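PDB 6QDI: PA14 domain-containing protein from Clostridium clariflavum, which probably senses plant biomass polysaccharides at the cell surface through tandem calcium-binding PA14 domains, as part of an RsgI-type membrane anti-sigma factor. Local coordinates for residues T50-L56 with E136-A141; T62-R67 with E92-I96. All coordinates share one frame; numbering follows the deposited sequence.

Both contacts are antiparallel strand pairings in the first of the two PA14 domains, with centres about 16 Å apart. They belong to different sheets. Contact 1 joins strand 44-53 to strand 138-140, and contact 2 joins strand 59-68 to strand 93-98. Strands 44-53 and 59-68 are consecutive. Both segments of contact 2 lie between those of contact 1, so contact 2 is nested within it. The two contacts touch where Ile53 CD1 packs on Phe63 CE2 at 3.8 Å. Contact 1 lies away from the calcium sites. Contact 2 runs toward one of them, at Asp68 and Asn69.

Contact 1. Residues T50-L56 with E136-A141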
ATOM      1  N   THR A  50       6.521  -7.196  12.009  1.00  8.40           N
ATOM      2  CA  THR A  50       6.445  -6.915  13.419  1.00  9.09           C
ATOM      3  C   THR A  50       6.585  -8.205  14.243  1.00  8.56           C
ATOM      4  O   THR A  50       6.141  -9.293  13.847  1.00  9.28           O
ATOM      5  CB  THR A  50       5.121  -6.212  13.815  1.00  9.41           C
ATOM      6  OG1 THR A  50       4.028  -6.953  13.298  1.00 11.69           O
ATOM      7  CG2 THR A  50       5.085  -4.785  13.276  1.00 10.83           C
ATOM      8  N   GLY A  51       7.152  -8.023  15.420  1.00  9.72           N
ATOM      9  CA  GLY A  51       7.213  -9.091  16.395  1.00  9.43           C
ATOM     10  C   GLY A  51       8.269  -8.755  17.414  1.00  9.44           C
ATOM     11  O   GLY A  51       8.480  -7.584  17.773  1.00  9.99           O
ATOM     12  N   LYS A  52       8.935  -9.795  17.912  1.00 10.65           N
ATOM     13  CA  LYS A  52       9.992  -9.656  18.922  1.00 10.93           C
ATOM     14  C   LYS A  52      11.264 -10.311  18.440  1.00 10.40           C
ATOM     15  O   LYS A  52      11.211 -11.243  17.628  1.00 11.19           O
ATOM     16  CB  LYS A  52       9.588 -10.309  20.224  1.00 12.62           C
ATOM     17  CG  LYS A  52       8.266  -9.858  20.770  1.00 14.83           C
ATOM     18  CD  LYS A  52       8.325  -8.501  21.411  1.00 17.82           C
ATOM     19  CE  LYS A  52       7.085  -8.300  22.317  1.00 19.67           C
ATOM     20  NZ  LYS A  52       7.095  -6.978  22.968  1.00 20.55           N
ATOM     21  N   ILE A  53      12.372  -9.790  18.945  1.00 10.13           N
ATOM     22  CA  ILE A  53      13.714 -10.330  18.675  1.00 10.98           C
ATOM     23  C   ILE A  53      14.410 -10.621  20.002  1.00 11.53           C
ATOM     24  O   ILE A  53      14.297  -9.827  20.936  1.00 12.08           O
ATOM     25  CB  ILE A  53      14.539  -9.391  17.768  1.00 10.85           C
ATOM     26  CG1 ILE A  53      15.873 -10.013  17.380  1.00 11.39           C
ATOM     27  CG2 ILE A  53      14.745  -8.047  18.400  1.00 10.66           C
ATOM     28  CD1 ILE A  53      16.583  -9.242  16.284  1.00 11.48           C
ATOM     29  N   ARG A  54      15.104 -11.765  20.042  1.00 11.42           N
ATOM     30  CA  ARG A  54      15.778 -12.257  21.254  0.50 13.04           C
ATOM     31  C   ARG A  54      17.261 -12.446  20.975  1.00 13.73           C
ATOM     32  O   ARG A  54      17.636 -13.453  20.386  1.00 15.68           O
ATOM     33  CB  ARG A  54      15.190 -13.604  21.698  0.50 14.32           C
ATOM     34  CG  ARG A  54      15.929 -14.234  22.876  0.50 14.76           C
ATOM     35  CD  ARG A  54      15.297 -15.545  23.291  0.50 17.32           C
ATOM     36  NE  ARG A  54      15.374 -16.570  22.263  0.50 19.27           N
ATOM     37  CZ  ARG A  54      16.470 -16.909  21.595  0.50 18.33           C
ATOM     38  NH1 ARG A  54      17.605 -16.213  21.723  0.50 15.89           N
ATOM     39  NH2 ARG A  54      16.401 -17.896  20.713  0.50 17.06           N
ATOM     40  N   PRO A  55      18.124 -11.519  21.414  1.00 12.74           N
ATOM     41  CA  PRO A  55      19.551 -11.740  21.234  1.00 13.74           C
ATOM     42  C   PRO A  55      20.088 -12.758  22.229  1.00 13.80           C
ATOM     43  O   PRO A  55      19.539 -12.911  23.317  1.00 15.70           O
ATOM     44  CB  PRO A  55      20.165 -10.381  21.545  1.00 14.49           C
ATOM     45  CG  PRO A  55      19.191  -9.769  22.501  1.00 15.98           C
ATOM     46  CD  PRO A  55      17.837 -10.241  22.075  1.00 14.77           C
ATOM     47  N   LEU A  56      21.181 -13.397  21.851  1.00 13.74           N
ATOM     48  CA  LEU A  56      21.797 -14.399  22.692  1.00 14.75           C
ATOM     49  C   LEU A  56      22.752 -13.771  23.712  1.00 15.50           C
ATOM     50  O   LEU A  56      23.042 -14.422  24.717  1.00 19.65           O
ATOM     51  CB  LEU A  56      22.572 -15.442  21.851  1.00 16.70           C
ATOM     52  CG  LEU A  56      21.788 -16.598  21.242  1.00 21.11           C
ATOM     53  CD1 LEU A  56      20.733 -16.113  20.278  1.00 23.73           C
ATOM     54  CD2 LEU A  56      22.710 -17.591  20.563  1.00 24.72           C
ATOM     55  N   GLU A 136      14.981 -18.645  14.901  1.00 13.02           N
ATOM     56  CA  GLU A 136      14.780 -19.030  16.287  1.00 14.21           C
ATOM     57  C   GLU A 136      14.900 -17.838  17.238  1.00 13.88           C
ATOM     58  O   GLU A 136      14.568 -17.975  18.433  1.00 16.47           O
ATOM     59  CB  GLU A 136      15.699 -20.163  16.723  1.00 17.11           C
ATOM     60  CG  GLU A 136      17.154 -19.825  16.685  1.00 18.51           C
ATOM     61  CD  GLU A 136      17.872 -20.028  15.350  1.00 19.90           C
ATOM     62  OE1 GLU A 136      17.232 -20.310  14.291  1.00 17.78           O
ATOM     63  OE2 GLU A 136      19.126 -19.884  15.400  1.00 24.82           O
ATOM     64  N   CYS A 137      15.363 -16.690  16.728  1.00 12.17           N
ATOM     65  CA  CYS A 137      15.466 -15.476  17.515  1.00 12.63           C
ATOM     66  C   CYS A 137      14.324 -14.466  17.211  1.00 12.01           C
ATOM     67  O   CYS A 137      14.361 -13.345  17.715  1.00 13.01           O
ATOM     68  CB  CYS A 137      16.799 -14.803  17.270  1.00 12.65           C
ATOM     69  SG  CYS A 137      18.189 -15.774  17.852  1.00 15.27           S
ATOM     70  N   LEU A 138      13.352 -14.877  16.396  1.00 11.31           N
ATOM     71  CA  LEU A 138      12.271 -13.991  15.964  1.00 11.11           C
ATOM     72  C   LEU A 138      10.936 -14.605  16.352  1.00 11.75           C
ATOM     73  O   LEU A 138      10.702 -15.783  16.062  1.00 13.59           O
ATOM     74  CB  LEU A 138      12.365 -13.788  14.454  1.00 10.56           C
ATOM     75  CG  LEU A 138      13.645 -13.113  13.946  1.00 11.19           C
ATOM     76  CD1 LEU A 138      13.718 -13.152  12.425  1.00 11.40           C
ATOM     77  CD2 LEU A 138      13.773 -11.667  14.451  1.00 12.09           C
ATOM     78  N   TYR A 139      10.027 -13.782  16.889  1.00 10.70           N
ATOM     79  CA  TYR A 139       8.705 -14.243  17.343  1.00 11.01           C
ATOM     80  C   TYR A 139       7.659 -13.338  16.695  1.00 10.10           C
ATOM     81  O   TYR A 139       7.789 -12.109  16.771  1.00 12.16           O
ATOM     82  CB  TYR A 139       8.580 -14.107  18.847  1.00 11.92           C
ATOM     83  CG  TYR A 139       9.627 -14.886  19.610  1.00 13.71           C
ATOM     84  CD1 TYR A 139      10.934 -14.406  19.728  1.00 15.61           C
ATOM     85  CD2 TYR A 139       9.323 -16.083  20.204  1.00 18.10           C
ATOM     86  CE1 TYR A 139      11.903 -15.110  20.407  1.00 17.59           C
ATOM     87  CE2 TYR A 139      10.289 -16.803  20.914  1.00 19.03           C
ATOM     88  CZ  TYR A 139      11.570 -16.311  21.014  1.00 18.95           C
ATOM     89  OH  TYR A 139      12.524 -17.045  21.691  1.00 22.86           O
ATOM     90  N   PRO A 140       6.641 -13.916  16.072  1.00 10.23           N
ATOM     91  CA  PRO A 140       5.746 -13.069  15.274  1.00 10.34           C
ATOM     92  C   PRO A 140       4.678 -12.350  16.098  1.00 11.05           C
ATOM     93  O   PRO A 140       4.137 -12.940  17.047  1.00 12.98           O
ATOM     94  CB  PRO A 140       5.110 -14.060  14.281  1.00 11.74           C
ATOM     95  CG  PRO A 140       5.142 -15.354  15.037  1.00 11.70           C
ATOM     96  CD  PRO A 140       6.424 -15.345  15.819  1.00 12.03           C
ATOM     97  N   ALA A 141       4.382 -11.099  15.754  1.00 10.60           N
ATOM     98  CA  ALA A 141       3.248 -10.400  16.344  1.00 11.20           C
ATOM     99  C   ALA A 141       1.935 -11.074  15.942  1.00 12.03           C
ATOM    100  O   ALA A 141       1.858 -11.785  14.961  1.00 12.90           O
ATOM    101  CB  ALA A 141       3.255  -8.936  15.916  1.00 12.39           C
TER
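Arg54, just past the end of strand 44-53, meets Tyr139 of strand 138-140. Two conformers of Arg54 are modelled, and its side-chain contacts described here belong to one of them. Arg54 NE donates to Tyr139 OH at 2.9 Å, with the hydroxyl 18° out of the guanidinium plane. The ring and guanidinium planes are 77° apart, so the groups do not stack. Arg54 CB also sits 3.8 Å from Tyr139 CE1, at the ring edge. The arginine chain starts extended, with CG anti to the backbone N (chi1 175°), and then bends at chi3, which turns the guanidinium back over the 136-141 segment. One guanidinium face lies over Cys137 CA, and Arg54 NH2 is 2.9 Å from Glu136 O. Nearby, Leu56 CD1 packs on Cys137 SG at 3.5 Å.

The backbones hold these groups in place as an antiparallel ladder. Lys52 and Tyr139 form the hydrogen-bonded pair, with Lys52 N to Tyr139 O at 2.8 Å and a return bond from Tyr139 N to Lys52 O. Arg54 N to Cys137 O and Ala141 N to Thr50 O extend the ladder at its two ends. Gly51 CA makes a CA-H...O contact with Tyr139 O at 3.1 Å. A side chain on Gly51 would point at that oxygen and clash with it, and the backbone angles also suit glycine. Ile53 and Leu138 lie side by side on the face opposite Lys52 and Tyr139, and Ile53 CG1 meets Leu138 CD2 at 4.0 Å.

On the Lys52 face, the ammonium group forms a salt bridge with Asp105. Strand 44-53 is flanked by strand 138-140 and, through bonds of Gly51 and Ile53, by strand 104-113. The Ile53 side chain faces the interior, where it packs on Phe63 of strand 59-68 and Trp123 of strand 117-125.

Contact 2. Residues T62-R67 with E92-I96; sequences TFYISR and EMGKI
Arg67 reaches out and Glu92 bends to meet it. Arg67 CG lies between the backbone N and the carbonyl carbon (chi1 64°), and its chain then runs straight to NE. Glu92 bends at chi2 (-62°) to bring OE2 to the NE and NH1 edge of the guanidinium, the two planes only 16° apart. This salt bridge lies at one end of an antiparallel strand pair in the beta-sandwich of the PA14 domain. Phe63 and Gly94 form a hydrogen-bonded pair, with Phe63 N to Gly94 O at 2.8 Å. Ile65 and Glu92 bond to each other in both directions.

Met93 and Tyr64 share a face with Thr62 and Lys95. Met93 CG touches Tyr64 CD2 at 3.5 Å, and SD makes an oblique Met-aromatic contact. Tyr64 OH bonds to Ser124. On the other face of the sheet, the Phe63 ring edge, at CE1, meets Ile96 CG2 at 3.8 Å.

Arg67 is also tied to Asp85 and to the backbone O of Asn69, a calcium ligand. The calcium ion is about 9 Å from the Arg67 side chain. Toward Glu92 the grip is side-on: Arg67 NE at 2.9 Å and Arg67 NH1 at 3.0 Å both donate to the single atom Glu92 OE2.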
ATOM      1  N   THR A  62      25.152  -4.881  15.909  1.00 10.88           N
ATOM      2  CA  THR A  62      25.004  -4.161  14.649  1.00 10.17           C
ATOM      3  C   THR A  62      23.980  -4.870  13.799  1.00 10.15           C
ATOM      4  O   THR A  62      24.030  -6.104  13.693  1.00 11.24           O
ATOM      5  CB  THR A  62      26.331  -4.090  13.882  1.00 11.14           C
ATOM      6  OG1 THR A  62      27.305  -3.454  14.714  1.00 13.14           O
ATOM      7  CG2 THR A  62      26.191  -3.284  12.602  1.00 11.63           C
ATOM      8  N   PHE A  63      23.016  -4.105  13.266  1.00  9.80           N
ATOM      9  CA  PHE A  63      22.060  -4.599  12.289  1.00  9.24           C
ATOM     10  C   PHE A  63      22.431  -4.061  10.922  1.00  9.50           C
ATOM     11  O   PHE A  63      22.763  -2.858  10.816  1.00 10.23           O
ATOM     12  CB  PHE A  63      20.619  -4.201  12.674  1.00  9.06           C
ATOM     13  CG  PHE A  63      20.151  -4.937  13.913  1.00  9.58           C
ATOM     14  CD1 PHE A  63      20.414  -4.442  15.197  1.00  9.90           C
ATOM     15  CD2 PHE A  63      19.518  -6.147  13.810  1.00 10.10           C
ATOM     16  CE1 PHE A  63      20.065  -5.167  16.317  1.00 10.09           C
ATOM     17  CE2 PHE A  63      19.136  -6.847  14.915  1.00 11.03           C
ATOM     18  CZ  PHE A  63      19.387  -6.363  16.176  1.00 11.32           C
ATOM     19  N   TYR A  64      22.410  -4.930   9.921  1.00  8.98           N
ATOM     20  CA  TYR A  64      22.760  -4.578   8.568  1.00  8.90           C
ATOM     21  C   TYR A  64      21.533  -4.789   7.694  1.00  8.41           C
ATOM     22  O   TYR A  64      20.901  -5.857   7.761  1.00 10.35           O
ATOM     23  CB  TYR A  64      23.882  -5.470   8.013  1.00  9.69           C
ATOM     24  CG  TYR A  64      25.093  -5.604   8.899  1.00 10.96           C
ATOM     25  CD1 TYR A  64      25.099  -6.463   9.981  1.00 11.48           C
ATOM     26  CD2 TYR A  64      26.251  -4.901   8.632  1.00 12.30           C
ATOM     27  CE1 TYR A  64      26.226  -6.631  10.780  1.00 11.61           C
ATOM     28  CE2 TYR A  64      27.398  -5.062   9.425  1.00 12.54           C
ATOM     29  CZ  TYR A  64      27.353  -5.879  10.508  1.00 12.40           C
ATOM     30  OH  TYR A  64      28.497  -6.013  11.273  1.00 14.34           O
ATOM     31  N   ILE A  65      21.262  -3.824   6.826  1.00  8.59           N
ATOM     32  CA  ILE A  65      20.232  -3.947   5.839  1.00  8.98           C
ATOM     33  C   ILE A  65      20.799  -3.770   4.444  1.00  8.38           C
ATOM     34  O   ILE A  65      21.548  -2.843   4.181  1.00 10.25           O
ATOM     35  CB  ILE A  65      19.091  -2.977   6.139  1.00 10.78           C
ATOM     36  CG1 ILE A  65      18.328  -3.496   7.387  1.00 13.46           C
ATOM     37  CG2 ILE A  65      18.103  -2.931   4.985  1.00 14.40           C
ATOM     38  CD1 ILE A  65      17.079  -2.818   7.853  1.00 18.56           C
ATOM     39  N   SER A  66      20.404  -4.686   3.558  1.00  8.05           N
ATOM     40  CA  SER A  66      20.517  -4.535   2.101  0.69  8.51           C
ATOM     41  C   SER A  66      19.107  -4.285   1.597  1.00  7.38           C
ATOM     42  O   SER A  66      18.194  -5.032   1.981  1.00  8.81           O
ATOM     43  CB  SER A  66      21.088  -5.829   1.495  0.69  9.68           C
ATOM     44  OG  SER A  66      22.303  -6.207   2.103  0.69 15.26           O
ATOM     45  N   ARG A  67      18.915  -3.251   0.767  1.00  6.82           N
ATOM     46  CA  ARG A  67      17.561  -2.823   0.444  1.00  7.03           C
ATOM     47  C   ARG A  67      17.458  -2.308  -0.987  1.00  6.74           C
ATOM     48  O   ARG A  67      18.317  -1.562  -1.479  1.00  7.16           O
ATOM     49  CB  ARG A  67      17.098  -1.712   1.391  1.00  7.66           C
ATOM     50  CG  ARG A  67      17.915  -0.418   1.275  1.00  8.15           C
ATOM     51  CD  ARG A  67      17.554   0.660   2.242  1.00  8.48           C
ATOM     52  NE  ARG A  67      18.312   1.870   2.003  1.00  9.20           N
ATOM     53  CZ  ARG A  67      17.971   2.849   1.190  1.00  8.89           C
ATOM     54  NH1 ARG A  67      18.743   3.924   1.119  1.00 11.43           N
ATOM     55  NH2 ARG A  67      16.847   2.784   0.471  1.00  9.24           N
ATOM     56  N   GLU A  92      23.412  -0.710   4.803  1.00 15.37           N
ATOM     57  CA  GLU A  92      22.912   0.193   5.839  1.00 12.57           C
ATOM     58  C   GLU A  92      23.213  -0.440   7.177  1.00 12.95           C
ATOM     59  O   GLU A  92      23.028  -1.630   7.297  1.00 15.90           O
ATOM     60  CB  GLU A  92      21.406   0.439   5.705  1.00 13.14           C
ATOM     61  CG  GLU A  92      20.873   0.899   4.335  1.00 13.41           C
ATOM     62  CD  GLU A  92      21.399   2.240   3.829  1.00 13.29           C
ATOM     63  OE1 GLU A  92      22.336   2.816   4.474  1.00 17.09           O
ATOM     64  OE2 GLU A  92      20.941   2.710   2.809  1.00 15.61           O
ATOM     65  N   MET A  93      23.590   0.352   8.209  1.00 11.04           N
ATOM     66  CA  MET A  93      23.833  -0.215   9.532  1.00 10.63           C
ATOM     67  C   MET A  93      23.254   0.662  10.626  1.00 10.37           C
ATOM     68  O   MET A  93      23.176   1.875  10.508  1.00 11.76           O
ATOM     69  CB  MET A  93      25.328  -0.380   9.816  1.00 11.75           C
ATOM     70  CG  MET A  93      26.043  -1.378   8.929  1.00 14.75           C
ATOM     71  SD  MET A  93      27.827  -1.472   9.141  1.00 19.76           S
ATOM     72  CE  MET A  93      28.338  -0.015   8.243  1.00 21.24           C
ATOM     73  N   GLY A  94      22.861  -0.004  11.701  1.00 10.06           N
ATOM     74  CA  GLY A  94      22.515   0.687  12.942  1.00 11.19           C
ATOM     75  C   GLY A  94      22.954  -0.196  14.104  1.00 11.59           C
ATOM     76  O   GLY A  94      22.959  -1.429  14.002  1.00 13.00           O
ATOM     77  N   LYS A  95      23.309   0.445  15.223  1.00 11.45           N
ATOM     78  CA  LYS A  95      23.833  -0.274  16.389  1.00 12.25           C
ATOM     79  C   LYS A  95      22.943  -0.029  17.592  1.00 12.11           C
ATOM     80  O   LYS A  95      22.359   1.069  17.721  1.00 13.37           O
ATOM     81  CB  LYS A  95      25.257   0.197  16.688  1.00 14.41           C
ATOM     82  CG  LYS A  95      26.254  -0.195  15.610  1.00 17.49           C
ATOM     83  CD  LYS A  95      27.681   0.048  16.045  1.00 21.88           C
ATOM     84  CE  LYS A  95      28.068   1.488  15.846  1.00 26.47           C
ATOM     85  NZ  LYS A  95      29.553   1.592  15.851  1.00 29.29           N
ATOM     86  N   ILE A  96      22.867  -1.025  18.473  1.00 11.87           N
ATOM     87  CA  ILE A  96      22.104  -0.897  19.725  1.00 12.06           C
ATOM     88  C   ILE A  96      22.574  -1.956  20.728  1.00 12.37           C
ATOM     89  O   ILE A  96      22.833  -3.111  20.345  1.00 11.94           O
ATOM     90  CB  ILE A  96      20.578  -1.018  19.477  1.00 12.44           C
ATOM     91  CG1 ILE A  96      19.780  -0.757  20.764  1.00 12.57           C
ATOM     92  CG2 ILE A  96      20.210  -2.329  18.818  1.00 12.21           C
ATOM     93  CD1 ILE A  96      18.325  -0.484  20.475  1.00 14.83           C
TER